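Local coordinates for protein P35 antigen (Borrelia burgdorferi, PDB 4ALY) that is an outer surface lipoprotein of the Lyme disease spirochaete, needed for infection to follow a tick bite, at residues E84-I89 and E183-I188; R132-T137 and S176-M181. All blocks are in the same frame, centred on the assembly; numbering follows the deposited sequence.

Interaction 1: residues E84-I89 and E183-I188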
ATOM      1  N   GLU A  84      -9.265   8.461 -11.718  1.00 40.14           N
ATOM      2  CA  GLU A  84      -8.346   9.075 -12.654  1.00 35.94           C
ATOM      3  C   GLU A  84      -7.123   9.470 -11.868  1.00 32.41           C
ATOM      4  O   GLU A  84      -6.045   9.082 -12.258  1.00 29.15           O
ATOM      5  CB  GLU A  84      -8.957  10.305 -13.343  1.00 39.77           C
ATOM      6  CG  GLU A  84      -8.328  10.613 -14.675  1.00 45.14           C
ATOM      7  CD  GLU A  84      -8.573   9.514 -15.699  1.00 51.53           C
ATOM      8  OE1 GLU A  84      -9.764   9.199 -15.942  1.00 51.60           O
ATOM      9  OE2 GLU A  84      -7.578   8.986 -16.267  1.00 49.50           O
ATOM     10  N   ASN A  85      -7.299  10.208 -10.766  1.00 29.88           N
ATOM     11  CA  ASN A  85      -6.184  10.664  -9.926  1.00 31.03           C
ATOM     12  C   ASN A  85      -5.194   9.533  -9.473  1.00 34.22           C
ATOM     13  O   ASN A  85      -3.957   9.709  -9.544  1.00 31.83           O
ATOM     14  CB  ASN A  85      -6.689  11.507  -8.773  1.00 31.75           C
ATOM     15  CG  ASN A  85      -5.577  12.155  -7.975  1.00 38.71           C
ATOM     16  OD1 ASN A  85      -4.695  12.839  -8.524  1.00 45.40           O
ATOM     17  ND2 ASN A  85      -5.618  11.973  -6.653  1.00 41.63           N
ATOM     18  N   ILE A  86      -5.726   8.346  -9.158  1.00 28.97           N
ATOM     19  CA  ILE A  86      -4.902   7.255  -8.728  1.00 25.48           C
ATOM     20  C   ILE A  86      -4.077   6.675  -9.852  1.00 27.31           C
ATOM     21  O   ILE A  86      -2.881   6.381  -9.659  1.00 30.72           O
ATOM     22  CB  ILE A  86      -5.734   6.211  -7.972  1.00 25.36           C
ATOM     23  CG1 ILE A  86      -6.041   6.786  -6.585  1.00 22.94           C
ATOM     24  CG2 ILE A  86      -5.034   4.858  -7.869  1.00 21.85           C
ATOM     25  CD1 ILE A  86      -7.150   6.035  -5.885  1.00 27.63           C
ATOM     26  N   ILE A  87      -4.678   6.520 -11.022  1.00 26.08           N
ATOM     27  CA  ILE A  87      -3.927   6.100 -12.199  1.00 25.19           C
ATOM     28  C   ILE A  87      -2.889   7.166 -12.644  1.00 26.33           C
ATOM     29  O   ILE A  87      -1.773   6.802 -13.012  1.00 27.90           O
ATOM     30  CB  ILE A  87      -4.856   5.568 -13.320  1.00 24.34           C
ATOM     31  CG1 ILE A  87      -5.697   4.417 -12.783  1.00 23.94           C
ATOM     32  CG2 ILE A  87      -4.087   5.111 -14.590  1.00 24.73           C
ATOM     33  CD1 ILE A  87      -4.964   3.076 -12.641  1.00 24.74           C
ATOM     34  N   GLN A  88      -3.195   8.454 -12.537  1.00 27.69           N
ATOM     35  CA  GLN A  88      -2.263   9.458 -13.076  1.00 31.92           C
ATOM     36  C   GLN A  88      -1.023   9.392 -12.214  1.00 27.42           C
ATOM     37  O   GLN A  88       0.031   9.102 -12.699  1.00 33.24           O
ATOM     38  CB  GLN A  88      -2.790  10.918 -13.160  1.00 33.74           C
ATOM     39  CG  GLN A  88      -4.275  11.144 -13.469  1.00 49.35           C
ATOM     40  CD  GLN A  88      -4.668  11.287 -14.978  1.00 59.70           C
ATOM     41  OE1 GLN A  88      -4.447  10.363 -15.797  1.00 61.46           O
ATOM     42  NE2 GLN A  88      -5.318  12.427 -15.326  1.00 46.33           N
ATOM     43  N   ILE A  89      -1.185   9.647 -10.934  1.00 27.94           N
ATOM     44  CA  ILE A  89      -0.182   9.431  -9.886  1.00 25.21           C
ATOM     45  C   ILE A  89       0.663   8.165 -10.119  1.00 23.61           C
ATOM     46  O   ILE A  89       1.881   8.229 -10.164  1.00 21.13           O
ATOM     47  CB  ILE A  89      -0.843   9.425  -8.496  1.00 23.71           C
ATOM     48  CG1 ILE A  89      -1.406  10.817  -8.165  1.00 27.12           C
ATOM     49  CG2 ILE A  89       0.159   9.025  -7.433  1.00 23.85           C
ATOM     50  CD1 ILE A  89      -2.238  10.911  -6.844  1.00 26.47           C
ATOM     51  N   GLU A 183      -6.032  -1.409  -8.611  1.00 26.72           N
ATOM     52  CA  GLU A 183      -6.776  -2.434  -9.324  1.00 28.45           C
ATOM     53  C   GLU A 183      -8.211  -1.926  -9.472  1.00 28.51           C
ATOM     54  O   GLU A 183      -8.827  -1.996 -10.573  1.00 30.03           O
ATOM     55  CB  GLU A 183      -6.849  -3.699  -8.501  1.00 32.08           C
ATOM     56  CG  GLU A 183      -5.655  -4.611  -8.567  1.00 39.63           C
ATOM     57  CD  GLU A 183      -5.912  -5.871  -7.767  1.00 45.04           C
ATOM     58  OE1 GLU A 183      -6.946  -6.544  -8.011  1.00 59.47           O
ATOM     59  OE2 GLU A 183      -5.126  -6.182  -6.881  1.00 39.41           O
ATOM     60  N   ILE A 184      -8.727  -1.419  -8.356  1.00 24.03           N
ATOM     61  CA  ILE A 184     -10.069  -0.868  -8.287  1.00 25.39           C
ATOM     62  C   ILE A 184     -10.213   0.353  -9.219  1.00 25.53           C
ATOM     63  O   ILE A 184     -11.210   0.442  -9.875  1.00 27.25           O
ATOM     64  CB  ILE A 184     -10.502  -0.585  -6.824  1.00 24.25           C
ATOM     65  CG1 ILE A 184     -10.994  -1.867  -6.168  1.00 22.30           C
ATOM     66  CG2 ILE A 184     -11.530   0.555  -6.703  1.00 24.22           C
ATOM     67  CD1 ILE A 184     -10.824  -1.834  -4.671  1.00 21.39           C
ATOM     68  N   SER A 185      -9.231   1.254  -9.314  1.00 24.76           N
ATOM     69  CA  SER A 185      -9.369   2.368 -10.238  1.00 25.95           C
ATOM     70  C   SER A 185      -9.341   1.913 -11.697  1.00 29.43           C
ATOM     71  O   SER A 185     -10.028   2.493 -12.528  1.00 33.85           O
ATOM     72  CB  SER A 185      -8.324   3.445  -9.992  1.00 23.77           C
ATOM     73  OG  SER A 185      -8.390   3.925  -8.681  1.00 21.18           O
ATOM     74  N   ALA A 186      -8.547   0.883 -12.000  1.00 28.85           N
ATOM     75  CA  ALA A 186      -8.454   0.338 -13.353  1.00 28.46           C
ATOM     76  C   ALA A 186      -9.748  -0.395 -13.699  1.00 31.05           C
ATOM     77  O   ALA A 186     -10.261  -0.230 -14.811  1.00 31.26           O
ATOM     78  CB  ALA A 186      -7.231  -0.587 -13.514  1.00 23.51           C
ATOM     79  N   LYS A 187     -10.265  -1.195 -12.756  1.00 30.33           N
ATOM     80  CA  LYS A 187     -11.593  -1.793 -12.909  1.00 32.87           C
ATOM     81  C   LYS A 187     -12.672  -0.785 -13.309  1.00 34.57           C
ATOM     82  O   LYS A 187     -13.380  -1.001 -14.279  1.00 37.05           O
ATOM     83  CB  LYS A 187     -12.005  -2.580 -11.659  1.00 31.63           C
ATOM     84  CG  LYS A 187     -11.448  -3.991 -11.706  1.00 32.15           C
ATOM     85  CD  LYS A 187     -11.660  -4.771 -10.426  1.00 32.73           C
ATOM     86  CE  LYS A 187     -11.339  -6.220 -10.802  1.00 37.63           C
ATOM     87  NZ  LYS A 187     -10.951  -7.109  -9.677  1.00 35.69           N
ATOM     88  N   ILE A 188     -12.777   0.311 -12.561  1.00 33.19           N
ATOM     89  CA  ILE A 188     -13.833   1.304 -12.735  1.00 31.55           C
ATOM     90  C   ILE A 188     -13.685   2.026 -14.068  1.00 34.29           C
ATOM     91  O   ILE A 188     -14.661   2.121 -14.820  1.00 40.76           O
ATOM     92  CB  ILE A 188     -13.836   2.360 -11.585  1.00 28.89           C
ATOM     93  CG1 ILE A 188     -14.305   1.728 -10.272  1.00 25.68           C
ATOM     94  CG2 ILE A 188     -14.616   3.635 -11.972  1.00 27.22           C
ATOM     95  CD1 ILE A 188     -14.328   2.713  -9.126  1.00 23.24           C
TER
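Two long helices of the all-helical BBA64 fold, 70-95 and 163-189, pack here through Ile86 and Ile87 of the first and Ser185 and Ala186 of the second. The short segments 84-89 and 183-188 run partly against each other, their N-to-C directions 119° apart, and their axes come within 8.9 Å. Ile86 and Ser185 mark the closest backbone approach, CA to CA 6.8 Å. Ser185 is the small residue that meets both isoleucines. Its OG faces the branched side of Ile86, 3.6 Å from CB and equally near CG2, with Ile86 CD1 reaching past the same oxygen at 3.7 Å. Its CB turns to the neighbouring isoleucine and lies 4.0 Å from Ile87 CG1. In Ile87 the CG1 branch stands beside the backbone N (chi1 -57°) and bends again at chi2 (-77°), which carries CD1 across to Ala186, 4.4 Å from the Ala186 CB. That last touch is loose and lies at the more exposed border of the contact, whereas Ser185 is buried. Ile86 also leans on Met181 and Glu182, and Ile87 on Leu189, so the two isoleucines follow helix 163-189 over more than one turn. The Ser185 side chain also touches Phe210 of helix 200-233 and Ser83 of helix 70-95. No hydrogen bond links the two segments. The contact is therefore one of van der Waals packing, with 155 Å² buried in all. The Ser185 hydroxyl instead donates to the carbonyl oxygen of Met181, one turn earlier on its own helix, which is consistent with its lying against the aliphatic branches of Ile86.

Interaction 2: residues R132-T137 and S176-M181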
ATOM      1  N   ARG A 132       7.757  -2.877  -6.167  1.00 14.60           N
ATOM      2  CA  ARG A 132       8.509  -1.886  -5.478  1.00 14.73           C
ATOM      3  C   ARG A 132       7.892  -0.440  -5.621  1.00 13.63           C
ATOM      4  O   ARG A 132       7.676   0.258  -4.616  1.00 13.78           O
ATOM      5  CB  ARG A 132       9.909  -1.950  -5.968  1.00 15.10           C
ATOM      6  CG  ARG A 132      10.861  -2.614  -5.047  1.00 18.42           C
ATOM      7  CD  ARG A 132      12.269  -2.278  -5.557  1.00 18.54           C
ATOM      8  NE  ARG A 132      12.507  -3.528  -6.184  1.00 25.25           N
ATOM      9  CZ  ARG A 132      12.950  -3.769  -7.403  1.00 20.81           C
ATOM     10  NH1 ARG A 132      13.372  -2.809  -8.225  1.00 17.60           N
ATOM     11  NH2 ARG A 132      13.055  -5.054  -7.694  1.00 19.51           N
ATOM     12  N   ARG A 133       7.626  -0.012  -6.848  1.00 13.49           N
ATOM     13  CA  ARG A 133       6.998   1.280  -7.178  1.00 13.87           C
ATOM     14  C   ARG A 133       5.677   1.495  -6.383  1.00 15.85           C
ATOM     15  O   ARG A 133       5.479   2.570  -5.693  1.00 17.01           O
ATOM     16  CB  ARG A 133       6.794   1.422  -8.717  1.00 13.36           C
ATOM     17  CG  ARG A 133       6.572   2.893  -9.199  1.00 13.49           C
ATOM     18  CD  ARG A 133       5.139   3.380  -8.900  1.00 12.13           C
ATOM     19  NE  ARG A 133       4.153   2.445  -9.416  1.00 11.90           N
ATOM     20  CZ  ARG A 133       2.911   2.397  -8.973  1.00 12.12           C
ATOM     21  NH1 ARG A 133       2.579   3.199  -7.991  1.00 12.50           N
ATOM     22  NH2 ARG A 133       2.018   1.548  -9.464  1.00 11.51           N
ATOM     23  N   MET A 134       4.818   0.468  -6.372  1.00 18.04           N
ATOM     24  CA  MET A 134       3.516   0.535  -5.632  1.00 18.80           C
ATOM     25  C   MET A 134       3.833   0.711  -4.151  1.00 19.40           C
ATOM     26  O   MET A 134       3.221   1.483  -3.467  1.00 21.04           O
ATOM     27  CB  MET A 134       2.690  -0.717  -5.878  1.00 21.45           C
ATOM     28  CG  MET A 134       1.498  -0.538  -6.808  1.00 24.76           C
ATOM     29  SD  MET A 134       1.082  -2.101  -7.583  1.00 36.47           S
ATOM     30  CE  MET A 134       0.154  -1.602  -9.046  1.00 30.31           C
ATOM     31  N   LEU A 135       4.850   0.036  -3.651  1.00 18.69           N
ATOM     32  CA  LEU A 135       5.193   0.255  -2.281  1.00 17.95           C
ATOM     33  C   LEU A 135       5.588   1.755  -2.031  1.00 18.27           C
ATOM     34  O   LEU A 135       5.214   2.337  -1.003  1.00 16.87           O
ATOM     35  CB  LEU A 135       6.345  -0.655  -1.919  1.00 16.96           C
ATOM     36  CG  LEU A 135       6.906  -0.491  -0.517  1.00 18.74           C
ATOM     37  CD1 LEU A 135       5.828  -0.760   0.565  1.00 16.44           C
ATOM     38  CD2 LEU A 135       8.104  -1.473  -0.418  1.00 19.46           C
ATOM     39  N   TYR A 136       6.351   2.364  -2.959  1.00 17.07           N
ATOM     40  CA  TYR A 136       6.844   3.735  -2.753  1.00 15.39           C
ATOM     41  C   TYR A 136       5.660   4.708  -2.824  1.00 16.25           C
ATOM     42  O   TYR A 136       5.554   5.629  -2.016  1.00 19.32           O
ATOM     43  CB  TYR A 136       7.891   4.114  -3.821  1.00 14.65           C
ATOM     44  CG  TYR A 136       9.126   3.235  -3.936  1.00 13.83           C
ATOM     45  CD1 TYR A 136       9.696   2.615  -2.817  1.00 13.98           C
ATOM     46  CD2 TYR A 136       9.728   3.020  -5.171  1.00 13.86           C
ATOM     47  CE1 TYR A 136      10.848   1.844  -2.917  1.00 12.61           C
ATOM     48  CE2 TYR A 136      10.845   2.211  -5.301  1.00 13.54           C
ATOM     49  CZ  TYR A 136      11.425   1.646  -4.145  1.00 13.59           C
ATOM     50  OH  TYR A 136      12.575   0.856  -4.248  1.00 13.12           O
ATOM     51  N   THR A 137       4.779   4.494  -3.795  1.00 16.09           N
ATOM     52  CA  THR A 137       3.554   5.224  -3.920  1.00 16.81           C
ATOM     53  C   THR A 137       2.694   5.110  -2.652  1.00 18.71           C
ATOM     54  O   THR A 137       2.007   6.090  -2.303  1.00 18.52           O
ATOM     55  CB  THR A 137       2.788   4.716  -5.146  1.00 17.61           C
ATOM     56  OG1 THR A 137       3.616   4.916  -6.292  1.00 19.40           O
ATOM     57  CG2 THR A 137       1.518   5.455  -5.380  1.00 17.79           C
ATOM     58  N   SER A 176      -0.087  -3.769  -0.133  1.00 18.72           N
ATOM     59  CA  SER A 176      -1.398  -4.383  -0.517  1.00 17.81           C
ATOM     60  C   SER A 176      -2.481  -3.331  -0.693  1.00 16.92           C
ATOM     61  O   SER A 176      -3.335  -3.468  -1.532  1.00 17.02           O
ATOM     62  CB  SER A 176      -1.819  -5.417   0.528  1.00 17.92           C
ATOM     63  OG  SER A 176      -0.975  -6.524   0.436  1.00 19.42           O
ATOM     64  N   ILE A 177      -2.440  -2.291   0.146  1.00 17.85           N
ATOM     65  CA  ILE A 177      -3.424  -1.188   0.163  1.00 17.59           C
ATOM     66  C   ILE A 177      -3.339  -0.339  -1.130  1.00 19.31           C
ATOM     67  O   ILE A 177      -4.375   0.021  -1.743  1.00 19.60           O
ATOM     68  CB  ILE A 177      -3.138  -0.258   1.333  1.00 17.23           C
ATOM     69  CG1 ILE A 177      -3.279  -1.005   2.687  1.00 16.70           C
ATOM     70  CG2 ILE A 177      -4.018   0.991   1.222  1.00 17.20           C
ATOM     71  CD1 ILE A 177      -2.778  -0.186   3.859  1.00 15.02           C
ATOM     72  N   GLN A 178      -2.096   0.006  -1.509  1.00 18.66           N
ATOM     73  CA  GLN A 178      -1.814   0.709  -2.739  1.00 19.54           C
ATOM     74  C   GLN A 178      -2.250  -0.114  -3.975  1.00 20.09           C
ATOM     75  O   GLN A 178      -3.037   0.388  -4.773  1.00 21.45           O
ATOM     76  CB  GLN A 178      -0.332   1.112  -2.802  1.00 18.77           C
ATOM     77  CG  GLN A 178      -0.043   2.063  -3.915  1.00 17.14           C
ATOM     78  CD  GLN A 178      -0.835   3.371  -3.769  1.00 18.88           C
ATOM     79  OE1 GLN A 178      -0.982   3.927  -2.659  1.00 16.48           O
ATOM     80  NE2 GLN A 178      -1.367   3.860  -4.901  1.00 19.21           N
ATOM     81  N   LEU A 179      -1.799  -1.373  -4.100  1.00 20.19           N
ATOM     82  CA  LEU A 179      -2.309  -2.287  -5.141  1.00 20.46           C
ATOM     83  C   LEU A 179      -3.836  -2.288  -5.201  1.00 22.52           C
ATOM     84  O   LEU A 179      -4.429  -2.186  -6.296  1.00 21.87           O
ATOM     85  CB  LEU A 179      -1.822  -3.725  -4.904  1.00 20.41           C
ATOM     86  CG  LEU A 179      -2.474  -4.800  -5.791  1.00 21.98           C
ATOM     87  CD1 LEU A 179      -2.173  -4.603  -7.288  1.00 21.35           C
ATOM     88  CD2 LEU A 179      -2.024  -6.197  -5.381  1.00 22.20           C
ATOM     89  N   ALA A 180      -4.487  -2.397  -4.033  1.00 22.76           N
ATOM     90  CA  ALA A 180      -5.958  -2.395  -4.035  1.00 25.33           C
ATOM     91  C   ALA A 180      -6.483  -1.100  -4.674  1.00 28.27           C
ATOM     92  O   ALA A 180      -7.394  -1.167  -5.510  1.00 29.25           O
ATOM     93  CB  ALA A 180      -6.532  -2.565  -2.640  1.00 25.37           C
ATOM     94  N   MET A 181      -5.929   0.062  -4.304  1.00 25.87           N
ATOM     95  CA  MET A 181      -6.425   1.316  -4.891  1.00 26.53           C
ATOM     96  C   MET A 181      -6.322   1.347  -6.422  1.00 28.58           C
ATOM     97  O   MET A 181      -7.178   1.934  -7.110  1.00 25.57           O
ATOM     98  CB  MET A 181      -5.718   2.535  -4.301  1.00 25.53           C
ATOM     99  CG  MET A 181      -5.939   2.725  -2.805  1.00 26.97           C
ATOM    100  SD  MET A 181      -4.751   3.873  -2.076  1.00 28.77           S
ATOM    101  CE  MET A 181      -5.493   5.439  -2.495  1.00 26.37           C
TER
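Helix segments 132-137 and 176-181 cross almost perpendicularly, at 97°, with axes 8.4 Å apart and the CA atoms of Met134 and Gln178 separated by 6.1 Å. Gln178 has the largest share of the contact, followed by Met134. Its CG lies anti to the backbone N (chi1 -169°) and the chain then bends at chi2 (61°), so that the aliphatic part of Gln178 rests against the Met134 carbonyl, CG to O 3.3 Å, while the amide swings toward Thr137. The side chains of Gln178 and Thr137 meet at about a right angle, Thr137 CG2 lying 3.3 Å from Gln178 NE2 and 3.5 Å from its CD. This is methyl against amide, and the amide's polar atoms find partners outside the segments: OE1 on Lys217 and NE2 on Glu182. Met134, extended beyond CG, crosses Gln178 at a slant (CG to CG 4.2 Å) and brings its SD to 4.1 Å from Leu179 CD1, with CE about as near to the same methyl. Thr137 OG1 receives Arg133 NH1 at 2.6 Å, the oxygen sitting at the guanidinium edge and almost in its plane; Met134 CB lies above one face of that group, toward its rim. The hydroxyl is also bonded to Asp93, while Arg133 NH2 forms a salt bridge to Glu182, so charged groups tie helix 129-137 both to helix 70-95 and to helix 163-189. The contact is buried near the centre of the chain, in a structure without strands. Lys217 of helix 200-233 bonds to the Thr137 carbonyl as well as to Gln178 and thus joins the two crossing elements at the C-terminal end of the short helix. Helix 106-110 also packs on that helix, its Phe110 touching Arg132, Leu135 and Tyr136.

How the interactions relate
Helix 163-189 carries one segment of each contact, 176-181 for interaction 2 and, after a single residue, 183-188 for interaction 1. Their centres are about 12 Å apart and they touch directly: Ile86 CG2 packs 3.7 Å from Met181 O. In sequence, interaction 2 is nested within the loop that interaction 1 closes. Interaction 2 is the more central, its centre about 4 Å from the centre of the chain against 14 Å, and has a polar surround, whereas interaction 1 is plain packing of isoleucines against a serine and an alanine, and only partly buried. Glu182, the one residue between the two segments, takes part in the surroundings of both.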